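Local coordinates for protein ribose-phosphate pyrophosphokinase (Thermus thermophilus, PDB 7PN0) that probably catalyses the transfer of diphosphate from ATP to ribose 5-phosphate, making phosphoribosyl pyrophosphate, and here holds ADP, at residues S92-D97 / M126-P131; D219-A224 / A244-G249. All coordinates share one frame; numbering follows the deposited sequence.

Contact 1 (S92-D97 / M126-P131); sequences SYARSD and MTLHSP. With ADP (adenosine-5'-diphosphate), chain C; SO4 (sulfate ion), chain F.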
ATOM      1  N   SER A  92      16.006  20.819  -3.751  1.00 14.35           N
ATOM      2  CA  SER A  92      17.413  20.660  -4.226  1.00 13.21           C
ATOM      3  C   SER A  92      17.580  19.285  -4.870  1.00 14.30           C
ATOM      4  O   SER A  92      18.312  19.164  -5.889  1.00 13.38           O
ATOM      5  CB  SER A  92      18.374  20.857  -3.097  1.00 14.12           C
ATOM      6  OG  SER A  92      18.309  19.808  -2.129  1.00 14.31           O
ATOM      7  N   TYR A  93      16.976  18.259  -4.266  1.00 12.22           N
ATOM      8  CA  TYR A  93      17.207  16.873  -4.731  1.00 12.89           C
ATOM      9  C   TYR A  93      16.525  16.612  -6.072  1.00 13.26           C
ATOM     10  O   TYR A  93      16.741  15.483  -6.622  1.00 12.53           O
ATOM     11  CB  TYR A  93      16.840  15.838  -3.674  1.00 12.66           C
ATOM     12  CG  TYR A  93      17.863  15.621  -2.586  1.00 13.69           C
ATOM     13  CD1 TYR A  93      19.000  14.848  -2.829  1.00 14.52           C
ATOM     14  CD2 TYR A  93      17.705  16.181  -1.325  1.00 13.39           C
ATOM     15  CE1 TYR A  93      19.942  14.597  -1.846  1.00 14.04           C
ATOM     16  CE2 TYR A  93      18.637  15.944  -0.331  1.00 13.87           C
ATOM     17  CZ  TYR A  93      19.743  15.137  -0.583  1.00 14.51           C
ATOM     18  OH  TYR A  93      20.673  14.938   0.382  1.00 14.72           O
ATOM     19  N   ALA A  94      15.829  17.587  -6.663  1.00 12.75           N
ATOM     20  CA  ALA A  94      15.334  17.435  -8.051  1.00 14.33           C
ATOM     21  C   ALA A  94      16.549  17.217  -8.972  1.00 13.77           C
ATOM     22  O   ALA A  94      16.372  16.698 -10.058  1.00 16.32           O
ATOM     23  CB  ALA A  94      14.484  18.608  -8.496  1.00 13.87           C
ATOM     24  N   ARG A  95      17.753  17.602  -8.580  1.00 13.54           N
ATOM     25  CA  ARG A  95      18.943  17.389  -9.443  1.00 15.95           C
ATOM     26  C   ARG A  95      19.292  15.901  -9.497  1.00 15.47           C
ATOM     27  O   ARG A  95      20.002  15.498 -10.383  1.00 16.17           O
ATOM     28  CB  ARG A  95      20.140  18.170  -8.920  1.00 17.71           C
ATOM     29  CG  ARG A  95      19.937  19.664  -9.009  1.00 21.34           C
ATOM     30  CD  ARG A  95      21.102  20.517  -8.533  1.00 24.63           C
ATOM     31  NE  ARG A  95      22.329  20.225  -9.273  1.00 25.82           N
ATOM     32  CZ  ARG A  95      23.509  20.789  -9.005  1.00 27.46           C
ATOM     33  NH1 ARG A  95      23.606  21.684  -8.023  1.00 27.46           N
ATOM     34  NH2 ARG A  95      24.566  20.424  -9.709  1.00 27.54           N
ATOM     35  N   SER A  96      18.865  15.138  -8.504  1.00 14.01           N
ATOM     36  CA  SER A  96      19.158  13.689  -8.387  1.00 13.94           C
ATOM     37  C   SER A  96      18.012  12.937  -9.045  1.00 14.67           C
ATOM     38  O   SER A  96      17.233  12.245  -8.329  1.00 11.74           O
ATOM     39  CB  SER A  96      19.333  13.285  -6.944  1.00 15.17           C
ATOM     40  OG  SER A  96      20.437  13.948  -6.346  1.00 14.63           O
ATOM     41  N   ASP A  97      17.909  13.083 -10.366  1.00 14.68           N
ATOM     42  CA  ASP A  97      16.665  12.753 -11.103  1.00 14.57           C
ATOM     43  C   ASP A  97      16.909  11.614 -12.100  1.00 14.01           C
ATOM     44  O   ASP A  97      15.993  11.281 -12.819  1.00 13.17           O
ATOM     45  CB  ASP A  97      16.114  14.011 -11.781  1.00 14.39           C
ATOM     46  CG  ASP A  97      17.033  14.569 -12.860  1.00 17.14           C
ATOM     47  OD1 ASP A  97      18.219  14.122 -12.911  1.00 19.32           O
ATOM     48  OD2 ASP A  97      16.524  15.290 -13.728  1.00 15.71           O
ATOM     49  N   MET A 126       8.389  25.174  -6.808  1.00 14.62           N
ATOM     50  CA  MET A 126       8.677  26.158  -7.878  1.00 14.26           C
ATOM     51  C   MET A 126       9.947  25.719  -8.594  1.00 13.00           C
ATOM     52  O   MET A 126      10.876  25.273  -7.934  1.00 13.95           O
ATOM     53  CB  MET A 126       8.818  27.573  -7.329  1.00 14.51           C
ATOM     54  CG  MET A 126       9.278  28.591  -8.364  1.00 15.02           C
ATOM     55  SD  MET A 126       9.310  30.283  -7.657  1.00 16.83           S
ATOM     56  CE  MET A 126       7.590  30.731  -7.792  1.00 15.88           C
ATOM     57  N   THR A 127       9.967  25.886  -9.897  1.00 13.98           N
ATOM     58  CA  THR A 127      11.164  25.635 -10.728  1.00 14.27           C
ATOM     59  C   THR A 127      11.868  24.334 -10.298  1.00 14.28           C
ATOM     60  O   THR A 127      13.060  24.367  -9.865  1.00 14.34           O
ATOM     61  CB  THR A 127      12.091  26.854 -10.738  1.00 16.01           C
ATOM     62  OG1 THR A 127      11.344  28.043 -11.023  1.00 17.09           O
ATOM     63  CG2 THR A 127      13.200  26.672 -11.753  1.00 18.20           C
ATOM     64  N   LEU A 128      11.248  23.183 -10.542  1.00 14.76           N
ATOM     65  CA  LEU A 128      11.955  21.874 -10.418  1.00 14.19           C
ATOM     66  C   LEU A 128      13.115  21.828 -11.399  1.00 15.04           C
ATOM     67  O   LEU A 128      12.988  22.370 -12.499  1.00 13.98           O
ATOM     68  CB  LEU A 128      11.000  20.731 -10.696  1.00 13.78           C
ATOM     69  CG  LEU A 128       9.969  20.543  -9.604  1.00 13.83           C
ATOM     70  CD1 LEU A 128       8.902  19.597 -10.080  1.00 14.12           C
ATOM     71  CD2 LEU A 128      10.628  20.048  -8.324  1.00 14.36           C
ATOM     72  N   HIS A 129      14.232  21.266 -10.974  1.00 15.14           N
ATOM     73  CA  HIS A 129      15.461  21.155 -11.795  1.00 15.40           C
ATOM     74  C   HIS A 129      15.140  20.501 -13.138  1.00 16.51           C
ATOM     75  O   HIS A 129      15.639  20.965 -14.173  1.00 14.88           O
ATOM     76  CB  HIS A 129      16.520  20.352 -11.044  1.00 16.49           C
ATOM     77  CG  HIS A 129      17.724  20.126 -11.893  1.00 17.92           C
ATOM     78  ND1 HIS A 129      18.577  21.180 -12.246  1.00 19.44           N
ATOM     79  CD2 HIS A 129      18.176  19.016 -12.528  1.00 17.65           C
ATOM     80  CE1 HIS A 129      19.532  20.690 -13.029  1.00 20.90           C
ATOM     81  NE2 HIS A 129      19.322  19.369 -13.199  1.00 18.32           N
ATOM     82  N   SER A 130      14.313  19.458 -13.131  1.00 16.63           N
ATOM     83  CA  SER A 130      13.808  18.844 -14.377  1.00 17.27           C
ATOM     84  C   SER A 130      12.309  18.647 -14.242  1.00 16.64           C
ATOM     85  O   SER A 130      11.827  18.299 -13.171  1.00 15.49           O
ATOM     86  CB  SER A 130      14.550  17.592 -14.717  1.00 17.48           C
ATOM     87  OG  SER A 130      14.176  16.482 -13.870  1.00 18.55           O
ATOM     88  N   PRO A 131      11.548  18.825 -15.329  1.00 16.35           N
ATOM     89  CA  PRO A 131      10.098  18.668 -15.248  1.00 17.30           C
ATOM     90  C   PRO A 131       9.646  17.216 -15.035  1.00 14.79           C
ATOM     91  O   PRO A 131       8.564  17.015 -14.491  1.00 15.06           O
ATOM     92  CB  PRO A 131       9.661  19.224 -16.600  1.00 17.93           C
ATOM     93  CG  PRO A 131      10.799  18.830 -17.523  1.00 18.81           C
ATOM     94  CD  PRO A 131      12.021  19.153 -16.696  1.00 18.69           C
TER
HETATM   95  PB  ADP C 401      22.195  18.540 -14.998  1.00 72.45           P
HETATM   96  O1B ADP C 401      21.237  19.153 -16.029  1.00 64.41           O
HETATM   97  O2B ADP C 401      21.470  17.846 -13.869  1.00 60.93           O
HETATM   98  O3B ADP C 401      23.320  19.432 -14.509  1.00 53.72           O
HETATM   99  PA  ADP C 401      23.614  16.190 -15.181  1.00 75.26           P
HETATM  100  O1A ADP C 401      22.543  15.287 -14.650  1.00 72.25           O
HETATM  101  O2A ADP C 401      24.614  15.618 -16.128  1.00 75.60           O
HETATM  102  O3A ADP C 401      22.933  17.438 -15.890  1.00 62.92           O
HETATM  103  O5' ADP C 401      24.357  16.955 -13.954  1.00 63.96           O
HETATM  104  C5' ADP C 401      24.227  16.464 -12.585  1.00 47.85           C
HETATM  105  C4' ADP C 401      25.539  16.586 -11.832  1.00 41.11           C
HETATM  106  O4' ADP C 401      25.248  17.078 -10.490  1.00 28.56           O
HETATM  107  C3' ADP C 401      26.324  15.282 -11.610  1.00 39.98           C
HETATM  108  O3' ADP C 401      26.033  14.244 -12.542  1.00 41.68           O
HETATM  109  C2' ADP C 401      25.723  14.776 -10.304  1.00 30.60           C
HETATM  110  O2' ADP C 401      26.628  13.934  -9.641  1.00 40.46           O
HETATM  111  C1' ADP C 401      25.450  16.068  -9.538  1.00 26.60           C
HETATM  112  N9  ADP C 401      24.269  15.990  -8.675  1.00 20.25           N
HETATM  113  C8  ADP C 401      23.308  14.998  -8.635  1.00 20.57           C
HETATM  114  N7  ADP C 401      22.388  15.191  -7.712  1.00 16.24           N
HETATM  115  C5  ADP C 401      22.778  16.372  -7.099  1.00 16.25           C
HETATM  116  C6  ADP C 401      22.234  17.111  -6.037  1.00 16.42           C
HETATM  117  N6  ADP C 401      21.108  16.760  -5.417  1.00 16.26           N
HETATM  118  N1  ADP C 401      22.867  18.255  -5.653  1.00 16.78           N
HETATM  119  C2  ADP C 401      23.975  18.608  -6.319  1.00 17.35           C
HETATM  120  N3  ADP C 401      24.565  17.999  -7.342  1.00 18.29           N
HETATM  121  C4  ADP C 401      23.934  16.866  -7.680  1.00 18.99           C
HETATM  122  S   SO4 F 404      10.371  27.631 -14.598  1.00 21.90           S
HETATM  123  O1  SO4 F 404       9.069  27.616 -15.218  1.00 18.25           O
HETATM  124  O2  SO4 F 404      10.276  28.425 -13.390  1.00 22.82           O
HETATM  125  O3  SO4 F 404      11.369  28.247 -15.505  1.00 24.40           O
HETATM  126  O4  SO4 F 404      10.759  26.307 -14.248  1.00 23.24           O
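The R95 side chain lies between the H129 imidazole and the adenine of the bound ADP. Its CB lies against the adenine, 3.7 Å from C5 of ADP. The next atom, CG, makes a CH-pi contact over one face of the ring, 3.8 Å from the H129 centroid and 16° off the normal. CD continues along the base near N1 and C2, and there the chain bends (chi3 58°), which brings one face of the guanidinium over N3 of ADP, CZ of R95 3.4 Å from it. At the tip, NH2 nears the ribose O4' while NH1 makes a salt bridge to E220. With an alanine in its place, E220 would probably lose its charged mate, and the contacts over the H129 face and beside N3 of the adenine would go. That imidazole is held at both nitrogens: NE2 donates to O2B of the beta-phosphate (2.7 Å, 148°), and ND1 bonds to D219. Behind it, A94 CB packs 3.6 Å from H129 N. D97 OD2 accepts from S130 OG over 2.6 Å through its anti lone pair, and also from Q132 of a third subunit. S96 OG donates to N7 of ADP, 2.7 Å away. With N36 of a second subunit also bonding the nucleotide, this is the intersubunit nucleotide site of a PRPP synthase, gripping base and beta-phosphate together.

Contact 2 (D219-A224 / A244-G249); sequences DEISTA and AAATHG. With SO4 (sulfate ion), chain D; SO4 (sulfate ion), chain G.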
ATOM      1  N   ASP A 219      17.842  27.750 -13.687  1.00 17.65           N
ATOM      2  CA  ASP A 219      16.908  27.319 -12.613  1.00 17.73           C
ATOM      3  C   ASP A 219      17.525  27.714 -11.266  1.00 16.11           C
ATOM      4  O   ASP A 219      16.793  28.134 -10.330  1.00 16.22           O
ATOM      5  CB  ASP A 219      16.585  25.819 -12.712  1.00 17.86           C
ATOM      6  CG  ASP A 219      17.786  24.895 -12.605  1.00 19.93           C
ATOM      7  OD1 ASP A 219      18.797  25.181 -13.275  1.00 21.88           O
ATOM      8  OD2 ASP A 219      17.721  23.877 -11.843  1.00 20.73           O
ATOM      9  N   GLU A 220      18.830  27.534 -11.111  1.00 16.85           N
ATOM     10  CA  GLU A 220      19.458  27.778  -9.808  1.00 18.14           C
ATOM     11  C   GLU A 220      20.887  28.270 -10.013  1.00 18.75           C
ATOM     12  O   GLU A 220      21.427  28.083 -11.058  1.00 21.39           O
ATOM     13  CB  GLU A 220      19.478  26.532  -8.925  1.00 19.53           C
ATOM     14  CG  GLU A 220      20.200  25.343  -9.511  1.00 19.03           C
ATOM     15  CD  GLU A 220      20.413  24.256  -8.487  1.00 20.48           C
ATOM     16  OE1 GLU A 220      21.601  23.972  -8.174  1.00 24.44           O
ATOM     17  OE2 GLU A 220      19.394  23.683  -7.996  1.00 20.71           O
ATOM     18  N   ILE A 221      21.380  28.964  -9.000  1.00 19.45           N
ATOM     19  CA  ILE A 221      22.812  29.295  -8.808  1.00 19.36           C
ATOM     20  C   ILE A 221      23.219  28.656  -7.485  1.00 19.69           C
ATOM     21  O   ILE A 221      22.676  29.051  -6.422  1.00 18.39           O
ATOM     22  CB  ILE A 221      23.013  30.811  -8.831  1.00 20.32           C
ATOM     23  CG1 ILE A 221      22.560  31.415 -10.159  1.00 21.46           C
ATOM     24  CG2 ILE A 221      24.452  31.153  -8.529  1.00 20.56           C
ATOM     25  CD1 ILE A 221      22.106  32.849 -10.035  1.00 24.25           C
ATOM     26  N   SER A 222      24.094  27.658  -7.560  1.00 18.71           N
ATOM     27  CA  SER A 222      24.705  26.991  -6.395  1.00 18.01           C
ATOM     28  C   SER A 222      26.078  27.605  -6.121  1.00 20.60           C
ATOM     29  O   SER A 222      26.156  28.524  -5.272  1.00 20.48           O
ATOM     30  CB  SER A 222      24.719  25.483  -6.583  1.00 21.12           C
ATOM     31  OG  SER A 222      25.319  25.101  -7.825  1.00 21.42           O
ATOM     32  N   THR A 223      27.107  27.126  -6.806  1.00 20.20           N
ATOM     33  CA  THR A 223      28.512  27.573  -6.659  1.00 20.36           C
ATOM     34  C   THR A 223      28.830  28.727  -7.618  1.00 20.34           C
ATOM     35  O   THR A 223      29.956  29.272  -7.519  1.00 23.40           O
ATOM     36  CB  THR A 223      29.481  26.421  -6.919  1.00 20.43           C
ATOM     37  OG1 THR A 223      29.385  26.047  -8.285  1.00 20.65           O
ATOM     38  CG2 THR A 223      29.211  25.221  -6.047  1.00 20.87           C
ATOM     39  N   ALA A 224      27.911  29.077  -8.509  1.00 21.69           N
ATOM     40  CA  ALA A 224      28.073  30.121  -9.557  1.00 23.32           C
ATOM     41  C   ALA A 224      29.136  29.715 -10.587  1.00 24.61           C
ATOM     42  O   ALA A 224      29.534  30.591 -11.359  1.00 24.65           O
ATOM     43  CB  ALA A 224      28.416  31.449  -8.928  1.00 24.71           C
ATOM     44  N   ALA A 244      22.389  38.405 -14.811  1.00 18.01           N
ATOM     45  CA  ALA A 244      22.054  36.976 -14.618  1.00 17.97           C
ATOM     46  C   ALA A 244      20.868  36.897 -13.674  1.00 19.20           C
ATOM     47  O   ALA A 244      20.791  37.733 -12.751  1.00 18.61           O
ATOM     48  CB  ALA A 244      23.203  36.240 -14.048  1.00 17.45           C
ATOM     49  N   ALA A 245      20.021  35.891 -13.862  1.00 18.76           N
ATOM     50  CA  ALA A 245      18.929  35.613 -12.922  1.00 18.16           C
ATOM     51  C   ALA A 245      18.733  34.108 -12.821  1.00 17.59           C
ATOM     52  O   ALA A 245      19.119  33.371 -13.751  1.00 19.42           O
ATOM     53  CB  ALA A 245      17.687  36.336 -13.355  1.00 18.73           C
ATOM     54  N   ALA A 246      18.164  33.678 -11.712  1.00 17.85           N
ATOM     55  CA  ALA A 246      17.800  32.269 -11.478  1.00 17.35           C
ATOM     56  C   ALA A 246      16.595  32.263 -10.562  1.00 17.10           C
ATOM     57  O   ALA A 246      16.370  33.298  -9.869  1.00 16.46           O
ATOM     58  CB  ALA A 246      18.953  31.498 -10.868  1.00 18.33           C
ATOM     59  N   THR A 247      15.903  31.135 -10.477  1.00 14.98           N
ATOM     60  CA  THR A 247      14.864  30.977  -9.431  1.00 15.03           C
ATOM     61  C   THR A 247      15.524  30.835  -8.060  1.00 15.94           C
ATOM     62  O   THR A 247      15.200  31.632  -7.123  1.00 13.81           O
ATOM     63  CB  THR A 247      13.902  29.825  -9.723  1.00 14.54           C
ATOM     64  OG1 THR A 247      13.275  30.069 -10.994  1.00 14.72           O
ATOM     65  CG2 THR A 247      12.899  29.744  -8.609  1.00 15.58           C
ATOM     66  N   HIS A 248      16.404  29.852  -7.924  1.00 14.01           N
ATOM     67  CA  HIS A 248      16.939  29.414  -6.619  1.00 15.18           C
ATOM     68  C   HIS A 248      18.348  29.971  -6.441  1.00 15.33           C
ATOM     69  O   HIS A 248      19.283  29.543  -7.186  1.00 16.34           O
ATOM     70  CB  HIS A 248      16.910  27.889  -6.524  1.00 14.13           C
ATOM     71  CG  HIS A 248      15.593  27.290  -6.900  1.00 13.86           C
ATOM     72  ND1 HIS A 248      14.449  27.522  -6.163  1.00 14.76           N
ATOM     73  CD2 HIS A 248      15.259  26.406  -7.869  1.00 14.36           C
ATOM     74  CE1 HIS A 248      13.446  26.849  -6.695  1.00 13.71           C
ATOM     75  NE2 HIS A 248      13.900  26.169  -7.758  1.00 15.36           N
ATOM     76  N   GLY A 249      18.475  30.887  -5.491  1.00 18.05           N
ATOM     77  CA  GLY A 249      19.740  31.521  -5.108  1.00 17.44           C
ATOM     78  C   GLY A 249      20.314  30.745  -3.966  1.00 18.06           C
ATOM     79  O   GLY A 249      20.108  31.131  -2.790  1.00 18.60           O
TER
HETATM   80  S   SO4 D 402      25.725  27.605 -11.225  1.00 25.56           S
HETATM   81  O1  SO4 D 402      25.963  28.905 -11.858  1.00 22.84           O
HETATM   82  O2  SO4 D 402      24.416  27.137 -11.610  1.00 25.91           O
HETATM   83  O3  SO4 D 402      26.724  26.665 -11.708  1.00 26.87           O
HETATM   84  O4  SO4 D 402      25.755  27.721  -9.786  1.00 22.83           O
HETATM   85  S   SO4 G 405      32.281  24.258  -9.452  1.00 42.69           S
HETATM   86  O1  SO4 G 405      31.768  25.172 -10.429  1.00 43.55           O
HETATM   87  O2  SO4 G 405      31.293  23.957  -8.466  1.00 40.41           O
HETATM   88  O3  SO4 G 405      32.666  23.069 -10.137  1.00 48.28           O
HETATM   89  O4  SO4 G 405      33.413  24.838  -8.786  1.00 47.98           O
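With CG1 of I221 beside its backbone N (chi1 -60°) and CD1 extended beyond it (chi2 152°), the isoleucine tip is laid on A246, CD1 of I221 standing 3.5 Å from A246 CB. H248 likewise has CG anti to its carbonyl carbon, which turns the imidazole so that its edge meets E220 CB; the parallel pairing of the two residues sets H248 CB 3.8 Å from E220 CB. These side chains flank a short parallel ladder, 220-221 beside 248-249, within what is probably the PRPP-binding (ribose-phosphate) loop region of the PRTase-like fold. Strands 213-218 and 241-246 are neighbours in the main sheet of this domain, joined through helix 225-236; the chain turns a corner at D219 and again at T247, and the two new strands pair once more.

The carbonyl of D219 anchors the turn by receiving two amides. H248 N donates to D219 O at 3.0 Å and a fairly straight 161°, whereas T247 N reaches D219 O only weakly, at 3.1 Å. Next along the ladder, I221 N donates to H248 O over 2.8 Å, nearly in line with the carbonyl bond, and the same oxygen accepts a CA-H contact from E220 CA at 3.2 Å. The H248 ring has T247 CG2 over one face and is fixed in rotation by T272 at ND1 and by the carbonyl of T127 at NE2. E220 holds Y90 through OE2, and L227 of helix 225-236 adds to the packing around I221.

Beyond the ladder, the loop closes on a sulfate probably taken from the crystallisation liquor, in a place consistent with the 5-phosphate site of related enzymes. One sulfate oxygen, O4, accepts from S222 N at 2.8 Å and, at the N-cap of helix 225-236, from A224 N at 2.8 Å.

Overall arrangement
The two contacts follow one another along the chain, contact 1 closing before contact 2 opens, and their centres lie 13 Å apart. Contact 1 is built from loops after strands 83-88 and 122-126 of the five-stranded parallel sheet; contact 2 follows strands 213-218 and 241-246 of the seven-stranded sheet, around the corners that end them. Each lies where strands of its own PRTase-like half end, and they meet at the domain junction, where T127 OG1 and T247 OG1 are 2.8 Å apart, a probable hydrogen bond, and T127 CG2 packs 3.6 Å from D219 CB. The nucleotide site of one half is thereby joined directly to the probable ribose-phosphate site of the other, as diphosphate transfer would require.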